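Local coordinates for putative uncharacterized protein (Chaetomium thermophilum, PDB 5T8V) that probably loads cohesin onto chromatin, as a member of the Scc2/Nipped-B family represented here by its C-terminal HEAT-repeat fragment, at residues Ile970-Phe973 and Asp974-Leu978; Val980-Ala983 and Gly984-Asn988; Pro1022-Pro1025 and Leu1026-Lys1030; Ala1032-Cys1035 and Val1036-Cys1040. All blocks are in the same frame, centred on the assembly; numbering follows the deposited sequence.

Interaction 1 (Ile970-Phe973 and Asp974-Leu978); sequences IRQF and DRYSL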
loop_
_atom_site.group_PDB
_atom_site.type_symbol
_atom_site.label_atom_id
_atom_site.label_comp_id
_atom_site.label_asym_id
_atom_site.label_seq_id
_atom_site.Cartn_x
_atom_site.Cartn_y
_atom_site.Cartn_z
ATOM N N ILE A 970 -57.801 -11.754 34.272
ATOM C CA ILE A 970 -56.879 -12.416 33.355
ATOM C C ILE A 970 -55.441 -12.017 33.662
ATOM O O ILE A 970 -54.524 -12.841 33.579
ATOM C CB ILE A 970 -57.257 -12.096 31.896
ATOM C CG1 ILE A 970 -58.595 -12.756 31.547
ATOM C CG2 ILE A 970 -56.157 -12.564 30.933
ATOM C CD1 ILE A 970 -59.129 -12.403 30.166
ATOM N N ARG A 971 -55.216 -10.748 34.008
ATOM C CA ARG A 971 -53.871 -10.314 34.372
ATOM C C ARG A 971 -53.452 -10.909 35.710
ATOM O O ARG A 971 -52.303 -11.341 35.876
ATOM C CB ARG A 971 -53.805 -8.786 34.400
ATOM C CG ARG A 971 -54.140 -8.146 33.056
ATOM C CD ARG A 971 -53.930 -6.638 33.053
ATOM N NE ARG A 971 -54.894 -5.936 33.895
ATOM C CZ ARG A 971 -55.090 -4.620 33.874
ATOM N NH1 ARG A 971 -54.392 -3.851 33.048
ATOM N NH2 ARG A 971 -55.991 -4.072 34.678
ATOM N N GLN A 972 -54.375 -10.951 36.676
ATOM C CA GLN A 972 -54.111 -11.657 37.925
ATOM C C GLN A 972 -53.631 -13.075 37.650
ATOM O O GLN A 972 -52.615 -13.520 38.198
ATOM C CB GLN A 972 -55.370 -11.684 38.793
ATOM C CG GLN A 972 -55.846 -10.324 39.266
ATOM C CD GLN A 972 -56.991 -10.430 40.256
ATOM O OE1 GLN A 972 -57.116 -11.425 40.971
ATOM N NE2 GLN A 972 -57.838 -9.408 40.296
ATOM N N PHE A 973 -54.356 -13.803 36.796
ATOM C CA PHE A 973 -53.934 -15.156 36.450
ATOM C C PHE A 973 -52.570 -15.153 35.775
ATOM O O PHE A 973 -51.749 -16.043 36.021
ATOM C CB PHE A 973 -54.951 -15.826 35.535
ATOM C CG PHE A 973 -54.400 -17.029 34.834
ATOM C CD1 PHE A 973 -54.240 -18.221 35.515
ATOM C CD2 PHE A 973 -54.010 -16.960 33.508
ATOM C CE1 PHE A 973 -53.714 -19.326 34.887
ATOM C CE2 PHE A 973 -53.484 -18.068 32.869
ATOM C CZ PHE A 973 -53.339 -19.253 33.560
ATOM N N ASP A 974 -52.322 -14.184 34.894
ATOM C CA ASP A 974 -51.005 -14.082 34.277
ATOM C C ASP A 974 -49.919 -14.049 35.342
ATOM O O ASP A 974 -48.902 -14.745 35.231
ATOM C CB ASP A 974 -50.928 -12.836 33.395
ATOM C CG ASP A 974 -49.593 -12.706 32.684
ATOM O OD1 ASP A 974 -48.617 -12.267 33.328
ATOM O OD2 ASP A 974 -49.521 -13.039 31.483
ATOM N N ARG A 975 -50.129 -13.261 36.398
ATOM C CA ARG A 975 -49.112 -13.164 37.437
ATOM C C ARG A 975 -49.020 -14.449 38.252
ATOM O O ARG A 975 -47.919 -14.904 38.577
ATOM C CB ARG A 975 -49.396 -11.970 38.348
ATOM C CG ARG A 975 -48.184 -11.509 39.136
ATOM C CD ARG A 975 -47.130 -10.899 38.219
ATOM N NE ARG A 975 -45.861 -10.681 38.898
ATOM C CZ ARG A 975 -44.756 -10.271 38.286
ATOM N NH1 ARG A 975 -44.762 -10.032 36.979
ATOM N NH2 ARG A 975 -43.640 -10.100 38.978
ATOM N N TYR A 976 -50.161 -15.047 38.598
ATOM C CA TYR A 976 -50.139 -16.311 39.328
ATOM C C TYR A 976 -49.340 -17.362 38.566
ATOM O O TYR A 976 -48.372 -17.932 39.087
ATOM C CB TYR A 976 -51.570 -16.800 39.573
ATOM C CG TYR A 976 -52.370 -15.970 40.557
ATOM C CD1 TYR A 976 -51.774 -15.411 41.681
ATOM C CD2 TYR A 976 -53.730 -15.752 40.362
ATOM C CE1 TYR A 976 -52.506 -14.659 42.579
ATOM C CE2 TYR A 976 -54.469 -15.001 41.256
ATOM C CZ TYR A 976 -53.852 -14.457 42.362
ATOM O OH TYR A 976 -54.584 -13.708 43.254
ATOM N N SER A 977 -49.737 -17.629 37.320
ATOM C CA SER A 977 -49.046 -18.624 36.508
ATOM C C SER A 977 -47.583 -18.266 36.308
ATOM O O SER A 977 -46.733 -19.159 36.230
ATOM C CB SER A 977 -49.737 -18.763 35.155
ATOM O OG SER A 977 -49.493 -17.626 34.347
ATOM N N LEU A 978 -47.265 -16.975 36.203
ATOM C CA LEU A 978 -45.869 -16.580 36.058
ATOM C C LEU A 978 -45.071 -16.951 37.302
ATOM O O LEU A 978 -43.981 -17.529 37.209
ATOM C CB LEU A 978 -45.776 -15.079 35.779
ATOM C CG LEU A 978 -44.357 -14.549 35.559
ATOM C CD1 LEU A 978 -43.737 -15.154 34.312
ATOM C CD2 LEU A 978 -44.346 -13.031 35.479
#
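Ser-977 lays its CB over one face of the Phe-973 ring, 4.3 Å from the ring centroid and 25° off the normal. This is a CH-pi contact, shifted from the middle of the ring toward the rim at CE1 and CZ. The Phe-973 ring reaches over the next turn because its CG stands anti to the backbone N (chi1 163°), beside the carbonyl carbon. The second ring, Tyr-976, carries the backbone O of Gln-972 over one face, with Tyr-976 CD2 3.3 Å from that oxygen. Gln-972 and Tyr-976 run side by side and point the same way, yet the amide plane is turned 84° against the phenol. Gln-972 OE1 and Tyr-976 OH end 4.1 Å apart, too far for a hydrogen bond. All of this is packing between successive turns of helix 969-986, one of the helices of the HEAT-repeat solenoid. The four i to i+4 backbone bonds are regular: N of Asp-974, Arg-975, Tyr-976 and Ser-977 donate to O of Ile-970, Arg-971, Gln-972 and Phe-973, in that order, each at 2.9 Å. Phe-973 meets Phe-1019 at a steep angle; on helix 940-960 Phe-973 touches Thr-956 and Tyr-976 touches Ile-953. Arg-975 serves a different neighbour: it bends at chi2, and its NH2 binds the backbone oxygens of Val-914 and Val-917. Ser-977 OG has the backbone O of Asp-974 at 3.1 Å and that of Pro-1031, a weak partner, both within reach of its single proton.

Interaction 2 (Val980-Ala983 and Gly984-Asn988); sequences VGMA and GKHCN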
loop_
_atom_site.group_PDB
_atom_site.type_symbol
_atom_site.label_atom_id
_atom_site.label_comp_id
_atom_site.label_asym_id
_atom_site.label_seq_id
_atom_site.Cartn_x
_atom_site.Cartn_y
_atom_site.Cartn_z
ATOM N N VAL A 980 -45.811 -19.206 39.680
ATOM C CA VAL A 980 -45.713 -20.661 39.766
ATOM C C VAL A 980 -44.667 -21.182 38.789
ATOM O O VAL A 980 -43.852 -22.050 39.130
ATOM C CB VAL A 980 -47.090 -21.303 39.514
ATOM C CG1 VAL A 980 -46.983 -22.828 39.501
ATOM C CG2 VAL A 980 -48.086 -20.852 40.571
ATOM N N GLY A 981 -44.668 -20.660 37.562
ATOM C CA GLY A 981 -43.761 -21.173 36.549
ATOM C C GLY A 981 -42.308 -20.902 36.884
ATOM O O GLY A 981 -41.460 -21.797 36.798
ATOM N N MET A 982 -41.997 -19.662 37.266
ATOM C CA MET A 982 -40.627 -19.339 37.645
ATOM C C MET A 982 -40.190 -20.151 38.858
ATOM O O MET A 982 -39.068 -20.674 38.898
ATOM C CB MET A 982 -40.504 -17.841 37.926
ATOM C CG MET A 982 -40.779 -16.952 36.718
ATOM S SD MET A 982 -39.859 -17.429 35.238
ATOM C CE MET A 982 -38.233 -17.706 35.910
ATOM N N ALA A 983 -41.067 -20.270 39.856
ATOM C CA ALA A 983 -40.760 -21.098 41.017
ATOM C C ALA A 983 -40.392 -22.511 40.586
ATOM O O ALA A 983 -39.362 -23.052 40.999
ATOM C CB ALA A 983 -41.950 -21.115 41.976
ATOM N N GLY A 984 -41.224 -23.120 39.740
ATOM C CA GLY A 984 -40.900 -24.437 39.219
ATOM C C GLY A 984 -39.588 -24.464 38.463
ATOM O O GLY A 984 -38.890 -25.482 38.460
ATOM N N LYS A 985 -39.227 -23.350 37.821
ATOM C CA LYS A 985 -37.985 -23.307 37.056
ATOM C C LYS A 985 -36.770 -23.334 37.974
ATOM O O LYS A 985 -35.823 -24.094 37.741
ATOM C CB LYS A 985 -37.954 -22.061 36.169
ATOM C CG LYS A 985 -36.665 -21.915 35.365
ATOM C CD LYS A 985 -36.741 -20.755 34.387
ATOM C CE LYS A 985 -35.442 -20.582 33.616
ATOM N NZ LYS A 985 -35.668 -20.000 32.261
ATOM N N HIS A 986 -36.776 -22.512 39.024
ATOM C CA HIS A 986 -35.594 -22.337 39.861
ATOM C C HIS A 986 -35.623 -23.175 41.133
ATOM O O HIS A 986 -34.623 -23.814 41.473
ATOM C CB HIS A 986 -35.430 -20.858 40.222
ATOM C CG HIS A 986 -35.145 -19.985 39.043
ATOM N ND1 HIS A 986 -33.880 -19.837 38.517
ATOM C CD2 HIS A 986 -35.963 -19.223 38.278
ATOM C CE1 HIS A 986 -33.930 -19.020 37.482
ATOM N NE2 HIS A 986 -35.182 -18.631 37.317
ATOM N N CYS A 987 -36.744 -23.183 41.849
ATOM C CA CYS A 987 -36.849 -23.847 43.144
ATOM C C CYS A 987 -37.888 -24.955 43.054
ATOM O O CYS A 987 -39.086 -24.680 42.937
ATOM C CB CYS A 987 -37.217 -22.843 44.234
ATOM S SG CYS A 987 -38.498 -21.671 43.767
ATOM N N ASN A 988 -37.433 -26.202 43.118
ATOM C CA ASN A 988 -38.322 -27.356 43.132
ATOM C C ASN A 988 -38.418 -27.855 44.568
ATOM O O ASN A 988 -37.460 -28.426 45.102
ATOM C CB ASN A 988 -37.820 -28.450 42.193
ATOM C CG ASN A 988 -38.953 -29.198 41.513
ATOM O OD1 ASN A 988 -40.058 -28.673 41.363
ATOM N ND2 ASN A 988 -38.683 -30.430 41.096
#
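Met-982 and His-986, one turn apart near the C-terminal end of a HEAT-repeat helix, 969-986, lie side by side and point the same way. CB of Met-982 starts out away from the following residues, and bends at chi2 and chi3 (-50° and -45°) fold the chain back on itself. SD reaches Leu-1038 of helix 1026-1042. CE, at the tip, turns to the helix again and lies in the plane of the His-986 ring at its edge, 3.5 Å from His-986 NE2. The same methyl touches the aliphatic chain of Lys-985, with Met-982 CE 3.7 Å from Lys-985 CD. CG of Lys-985 lies 4.0 Å above one face of the His-986 ring, toward its rim. His-986 NE2 gives a weak hydrogen bond to Asp-923 of helix 919-935, whose other oxygen forms a long, weak ion pair with Lys-985 NZ. With an alanine at the place of His-986, the Met-982 methyl would probably lose the ring edge it rests on, and Asp-923 OD1 its weak ring partner. The last backbone bond of the helix runs from Cys-987 N to Ala-983 O at 2.8 Å, while Cys-987 itself already departs from helical geometry. Its SG stands between the backbone N and the carbonyl carbon (chi1 43°) and turns back over the final turn, 3.9 Å from Ala-983 CB.

Interaction 3 (Pro1022-Pro1025 and Leu1026-Lys1030); sequences PSWP and LDVRK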
loop_
_atom_site.group_PDB
_atom_site.type_symbol
_atom_site.label_atom_id
_atom_site.label_comp_id
_atom_site.label_asym_id
_atom_site.label_seq_id
_atom_site.Cartn_x
_atom_site.Cartn_y
_atom_site.Cartn_z
ATOM N N PRO A 1022 -58.045 -24.400 23.827
ATOM C CA PRO A 1022 -58.536 -23.292 22.990
ATOM C C PRO A 1022 -59.811 -22.656 23.512
ATOM O O PRO A 1022 -60.170 -21.568 23.048
ATOM C CB PRO A 1022 -58.760 -23.955 21.623
ATOM C CG PRO A 1022 -58.973 -25.396 21.933
ATOM C CD PRO A 1022 -58.113 -25.693 23.125
ATOM N N SER A 1023 -60.502 -23.296 24.457
ATOM C CA SER A 1023 -61.728 -22.727 25.002
ATOM C C SER A 1023 -61.475 -21.422 25.744
ATOM O O SER A 1023 -62.412 -20.639 25.933
ATOM C CB SER A 1023 -62.394 -23.736 25.937
ATOM O OG SER A 1023 -62.546 -24.991 25.297
ATOM N N TRP A 1024 -60.240 -21.174 26.166
ATOM C CA TRP A 1024 -59.888 -19.957 26.880
ATOM C C TRP A 1024 -59.394 -18.892 25.913
ATOM O O TRP A 1024 -58.984 -19.200 24.789
ATOM C CB TRP A 1024 -58.808 -20.258 27.916
ATOM C CG TRP A 1024 -59.229 -21.260 28.943
ATOM C CD1 TRP A 1024 -59.066 -22.613 28.883
ATOM C CD2 TRP A 1024 -59.887 -20.988 30.187
ATOM N NE1 TRP A 1024 -59.581 -23.200 30.014
ATOM C CE2 TRP A 1024 -60.091 -22.225 30.829
ATOM C CE3 TRP A 1024 -60.324 -19.820 30.818
ATOM C CZ2 TRP A 1024 -60.711 -22.327 32.071
ATOM C CZ3 TRP A 1024 -60.939 -19.922 32.051
ATOM C CH2 TRP A 1024 -61.127 -21.167 32.665
ATOM N N PRO A 1025 -59.418 -17.619 26.317
ATOM C CA PRO A 1025 -58.867 -16.568 25.451
ATOM C C PRO A 1025 -57.358 -16.679 25.316
ATOM O O PRO A 1025 -56.733 -17.530 25.956
ATOM C CB PRO A 1025 -59.281 -15.272 26.159
ATOM C CG PRO A 1025 -59.464 -15.657 27.581
ATOM C CD PRO A 1025 -59.977 -17.068 27.565
ATOM N N LEU A 1026 -56.761 -15.823 24.488
ATOM C CA LEU A 1026 -55.328 -15.914 24.240
ATOM C C LEU A 1026 -54.521 -15.368 25.412
ATOM O O LEU A 1026 -53.474 -15.928 25.764
ATOM C CB LEU A 1026 -54.977 -15.168 22.951
ATOM C CG LEU A 1026 -53.752 -15.656 22.173
ATOM C CD1 LEU A 1026 -53.933 -17.093 21.704
ATOM C CD2 LEU A 1026 -53.489 -14.746 20.984
ATOM N N ASP A 1027 -54.994 -14.284 26.033
ATOM C CA ASP A 1027 -54.303 -13.720 27.188
ATOM C C ASP A 1027 -54.206 -14.710 28.340
ATOM O O ASP A 1027 -53.396 -14.505 29.251
ATOM C CB ASP A 1027 -55.014 -12.450 27.659
ATOM C CG ASP A 1027 -54.911 -11.315 26.657
ATOM O OD1 ASP A 1027 -53.971 -11.327 25.834
ATOM O OD2 ASP A 1027 -55.770 -10.408 26.698
ATOM N N VAL A 1028 -55.011 -15.767 28.326
ATOM C CA VAL A 1028 -54.959 -16.813 29.343
ATOM C C VAL A 1028 -54.135 -18.002 28.870
ATOM O O VAL A 1028 -53.301 -18.524 29.610
ATOM C CB VAL A 1028 -56.391 -17.242 29.734
ATOM C CG1 VAL A 1028 -56.366 -18.443 30.675
ATOM C CG2 VAL A 1028 -57.129 -16.079 30.378
ATOM N N ARG A 1029 -54.360 -18.447 27.632
ATOM C CA ARG A 1029 -53.604 -19.577 27.107
ATOM C C ARG A 1029 -52.113 -19.279 27.061
ATOM O O ARG A 1029 -51.295 -20.195 27.214
ATOM C CB ARG A 1029 -54.107 -19.945 25.710
ATOM C CG ARG A 1029 -55.512 -20.522 25.678
ATOM C CD ARG A 1029 -55.924 -20.866 24.258
ATOM N NE ARG A 1029 -55.141 -21.973 23.715
ATOM C CZ ARG A 1029 -55.136 -22.334 22.435
ATOM N NH1 ARG A 1029 -55.869 -21.671 21.548
ATOM N NH2 ARG A 1029 -54.391 -23.356 22.036
ATOM N N LYS A 1030 -51.731 -18.011 26.849
ATOM C CA LYS A 1030 -50.305 -17.695 26.753
ATOM C C LYS A 1030 -49.598 -17.914 28.083
ATOM O O LYS A 1030 -48.722 -18.794 28.164
ATOM C CB LYS A 1030 -50.114 -16.272 26.220
ATOM C CG LYS A 1030 -48.654 -15.833 26.196
ATOM C CD LYS A 1030 -48.489 -14.390 25.761
ATOM C CE LYS A 1030 -47.041 -13.939 25.898
ATOM N NZ LYS A 1030 -46.551 -14.033 27.304
#
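The guanidinium of Arg-1029 offers one face to Pro-1022: CA of the proline sits 3.3 Å above it, offset toward its rim, and Pro-1022 CB lies 3.7 Å from Arg-1029 NH1. The arginine reaches back to the loop through an extended start; its CD passes the backbone O of Trp-1024 at 3.5 Å, and the bend at chi3 (67°) beyond it turns NE and the guanidinium over Pro-1022. Apolar contacts centre on Val-1028, whose two methyls part company. CG2 meets the ring of Pro-1025, 3.7 Å from its CG, whereas CG1, anti to the backbone N, approaches Trp-1024 CB at 4.1 Å. The tryptophan CB also touches CG of Arg-1029, so it rests against both side chains while the indole leads away, brushing Val-1028 CG1 only with CE3. This is the N-terminal start of helix 1026-1042 in the HEAT-repeat solenoid, with Pro-1025 in the N-cap position. Backbone hydrogen bonds open the helix there: Arg-1029 N donates to Pro-1025 O at 3.0 Å and a nearly straight 165°, and Val-1028 N adds a weak bond to the same oxygen at 3.4 Å. Polar bonds to the surroundings fix the guanidinium. NE of Arg-1029 donates to the backbone O of Ala-1020, and NH2 forms a salt bridge with Asp-1062 of helix 1050-1062, so both the loop before the helix and a following helix hold the group. The indole of Trp-1024 meets the ring of Phe-1019 at an incline, and its NE1 makes a weak hydrogen bond to the backbone O of Pro-1018.

Interaction 4 (Ala1032-Cys1035 and Val1036-Cys1040); sequences ALDC and VGLVC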
loop_
_atom_site.group_PDB
_atom_site.type_symbol
_atom_site.label_atom_id
_atom_site.label_comp_id
_atom_site.label_asym_id
_atom_site.label_seq_id
_atom_site.Cartn_x
_atom_site.Cartn_y
_atom_site.Cartn_z
ATOM N N ALA A 1032 -50.362 -19.483 30.670
ATOM C CA ALA A 1032 -50.480 -20.865 31.123
ATOM C C ALA A 1032 -49.419 -21.741 30.471
ATOM O O ALA A 1032 -48.669 -22.450 31.156
ATOM C CB ALA A 1032 -51.879 -21.400 30.818
ATOM N N LEU A 1033 -49.339 -21.702 29.138
ATOM C CA LEU A 1033 -48.320 -22.468 28.432
ATOM C C LEU A 1033 -46.922 -22.018 28.835
ATOM O O LEU A 1033 -46.007 -22.841 28.963
ATOM C CB LEU A 1033 -48.524 -22.340 26.924
ATOM C CG LEU A 1033 -49.741 -23.111 26.405
ATOM C CD1 LEU A 1033 -50.119 -22.636 25.018
ATOM C CD2 LEU A 1033 -49.474 -24.612 26.400
ATOM N N ASP A 1034 -46.736 -20.713 29.041
ATOM C CA ASP A 1034 -45.460 -20.216 29.546
ATOM C C ASP A 1034 -45.129 -20.855 30.889
ATOM O O ASP A 1034 -44.007 -21.329 31.111
ATOM C CB ASP A 1034 -45.513 -18.692 29.672
ATOM C CG ASP A 1034 -44.144 -18.073 29.871
ATOM O OD1 ASP A 1034 -43.189 -18.813 30.186
ATOM O OD2 ASP A 1034 -44.022 -16.838 29.718
ATOM N N CYS A 1035 -46.106 -20.886 31.797
ATOM C CA CYS A 1035 -45.898 -21.480 33.113
ATOM C C CYS A 1035 -45.490 -22.945 32.998
ATOM O O CYS A 1035 -44.427 -23.349 33.486
ATOM C CB CYS A 1035 -47.171 -21.332 33.945
ATOM S SG CYS A 1035 -47.166 -22.245 35.499
ATOM N N VAL A 1036 -46.326 -23.762 32.352
ATOM C CA VAL A 1036 -46.016 -25.188 32.243
ATOM C C VAL A 1036 -44.678 -25.404 31.548
ATOM O O VAL A 1036 -43.970 -26.376 31.843
ATOM C CB VAL A 1036 -47.151 -25.936 31.514
ATOM C CG1 VAL A 1036 -47.340 -25.389 30.122
ATOM C CG2 VAL A 1036 -46.864 -27.429 31.465
ATOM N N GLY A 1037 -44.314 -24.527 30.613
ATOM C CA GLY A 1037 -43.015 -24.651 29.968
ATOM C C GLY A 1037 -41.871 -24.404 30.934
ATOM O O GLY A 1037 -40.906 -25.177 30.990
ATOM N N LEU A 1038 -41.963 -23.318 31.709
ATOM C CA LEU A 1038 -40.949 -23.033 32.720
ATOM C C LEU A 1038 -40.829 -24.180 33.716
ATOM O O LEU A 1038 -39.723 -24.516 34.156
ATOM C CB LEU A 1038 -41.291 -21.732 33.447
ATOM C CG LEU A 1038 -41.248 -20.452 32.614
ATOM C CD1 LEU A 1038 -42.165 -19.398 33.212
ATOM C CD2 LEU A 1038 -39.825 -19.933 32.528
ATOM N N VAL A 1039 -41.954 -24.788 34.089
ATOM C CA VAL A 1039 -41.916 -25.905 35.027
ATOM C C VAL A 1039 -41.233 -27.109 34.391
ATOM O O VAL A 1039 -40.338 -27.723 34.983
ATOM C CB VAL A 1039 -43.337 -26.252 35.505
ATOM C CG1 VAL A 1039 -43.329 -27.509 36.371
ATOM C CG2 VAL A 1039 -43.937 -25.081 36.271
ATOM N N CYS A 1040 -41.646 -27.461 33.172
ATOM C CA CYS A 1040 -41.155 -28.684 32.545
ATOM C C CYS A 1040 -39.667 -28.597 32.236
ATOM O O CYS A 1040 -38.946 -29.595 32.359
ATOM C CB CYS A 1040 -41.946 -28.973 31.271
ATOM S SG CYS A 1040 -43.667 -29.425 31.555
#
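Asp-1034 and Leu-1038 cross obliquely one turn apart, with OD1 of the carboxylate 3.2 Å from CD1 of the leucine. The aspartate has CG anti to its N (chi1 -166°), which brings the carboxylate forward along the helix toward Leu-1038, and its OD2 is held by a salt bridge to Arg-919. Leu-1038 is turned the other way, CG anti to the carbonyl carbon, and CG and CD1 lie against both OD1 and the backbone O of Asp-1034. Replacing Leu-1038 by an alanine would probably open a gap between the Asp-1034 carboxylate and Met-982 and leave OD1 without its apolar neighbour. Around the helix, Val-1036 CG1 lies over the backbone O atoms of Leu-1033 and Ala-1032 and makes only a loose contact, 4.4 Å, with Leu-1033 CD2. Cys-1035 SG meets Val-1039 CG2 just as loosely, also at 4.4 Å. N of Val-1036, Gly-1037, Leu-1038 and Val-1039 donate to O of Ala-1032, Leu-1033, Asp-1034 and Cys-1035, each at 2.9 Å. Val-1036 and Val-1039 face helix 1009-1016, Leu-1033 faces helix 1065-1086 and Cys-1035 faces helix 969-986: this part of the helix is packed among its neighbours, as in a HEAT-repeat solenoid.

How the interactions relate
Interactions 1 and 2 are successive turns of helix 969-986; interactions 3 and 4 are the start and middle of helix 1026-1042. The two helices lie against each other, so interaction 1 touches both 3 and 4, and interaction 2 touches 4 but stays about 10 Å from 3 at the nearest atoms. Interactions 2 and 4 are buried, and Gly-981 N meets Cys-1035 SG between them at 3.6 Å. Interactions 1 and 3 are only partly buried, joined where Ile-970 and Phe-973 pack on Asp-1027 and Val-1028. Chemistry follows place: aromatic faces in 1, sulfur and imidazole at a helix end in 2, proline and guanidinium at a helix start in 3, and small aliphatic side chains beside one salt-bridged aspartate in 4.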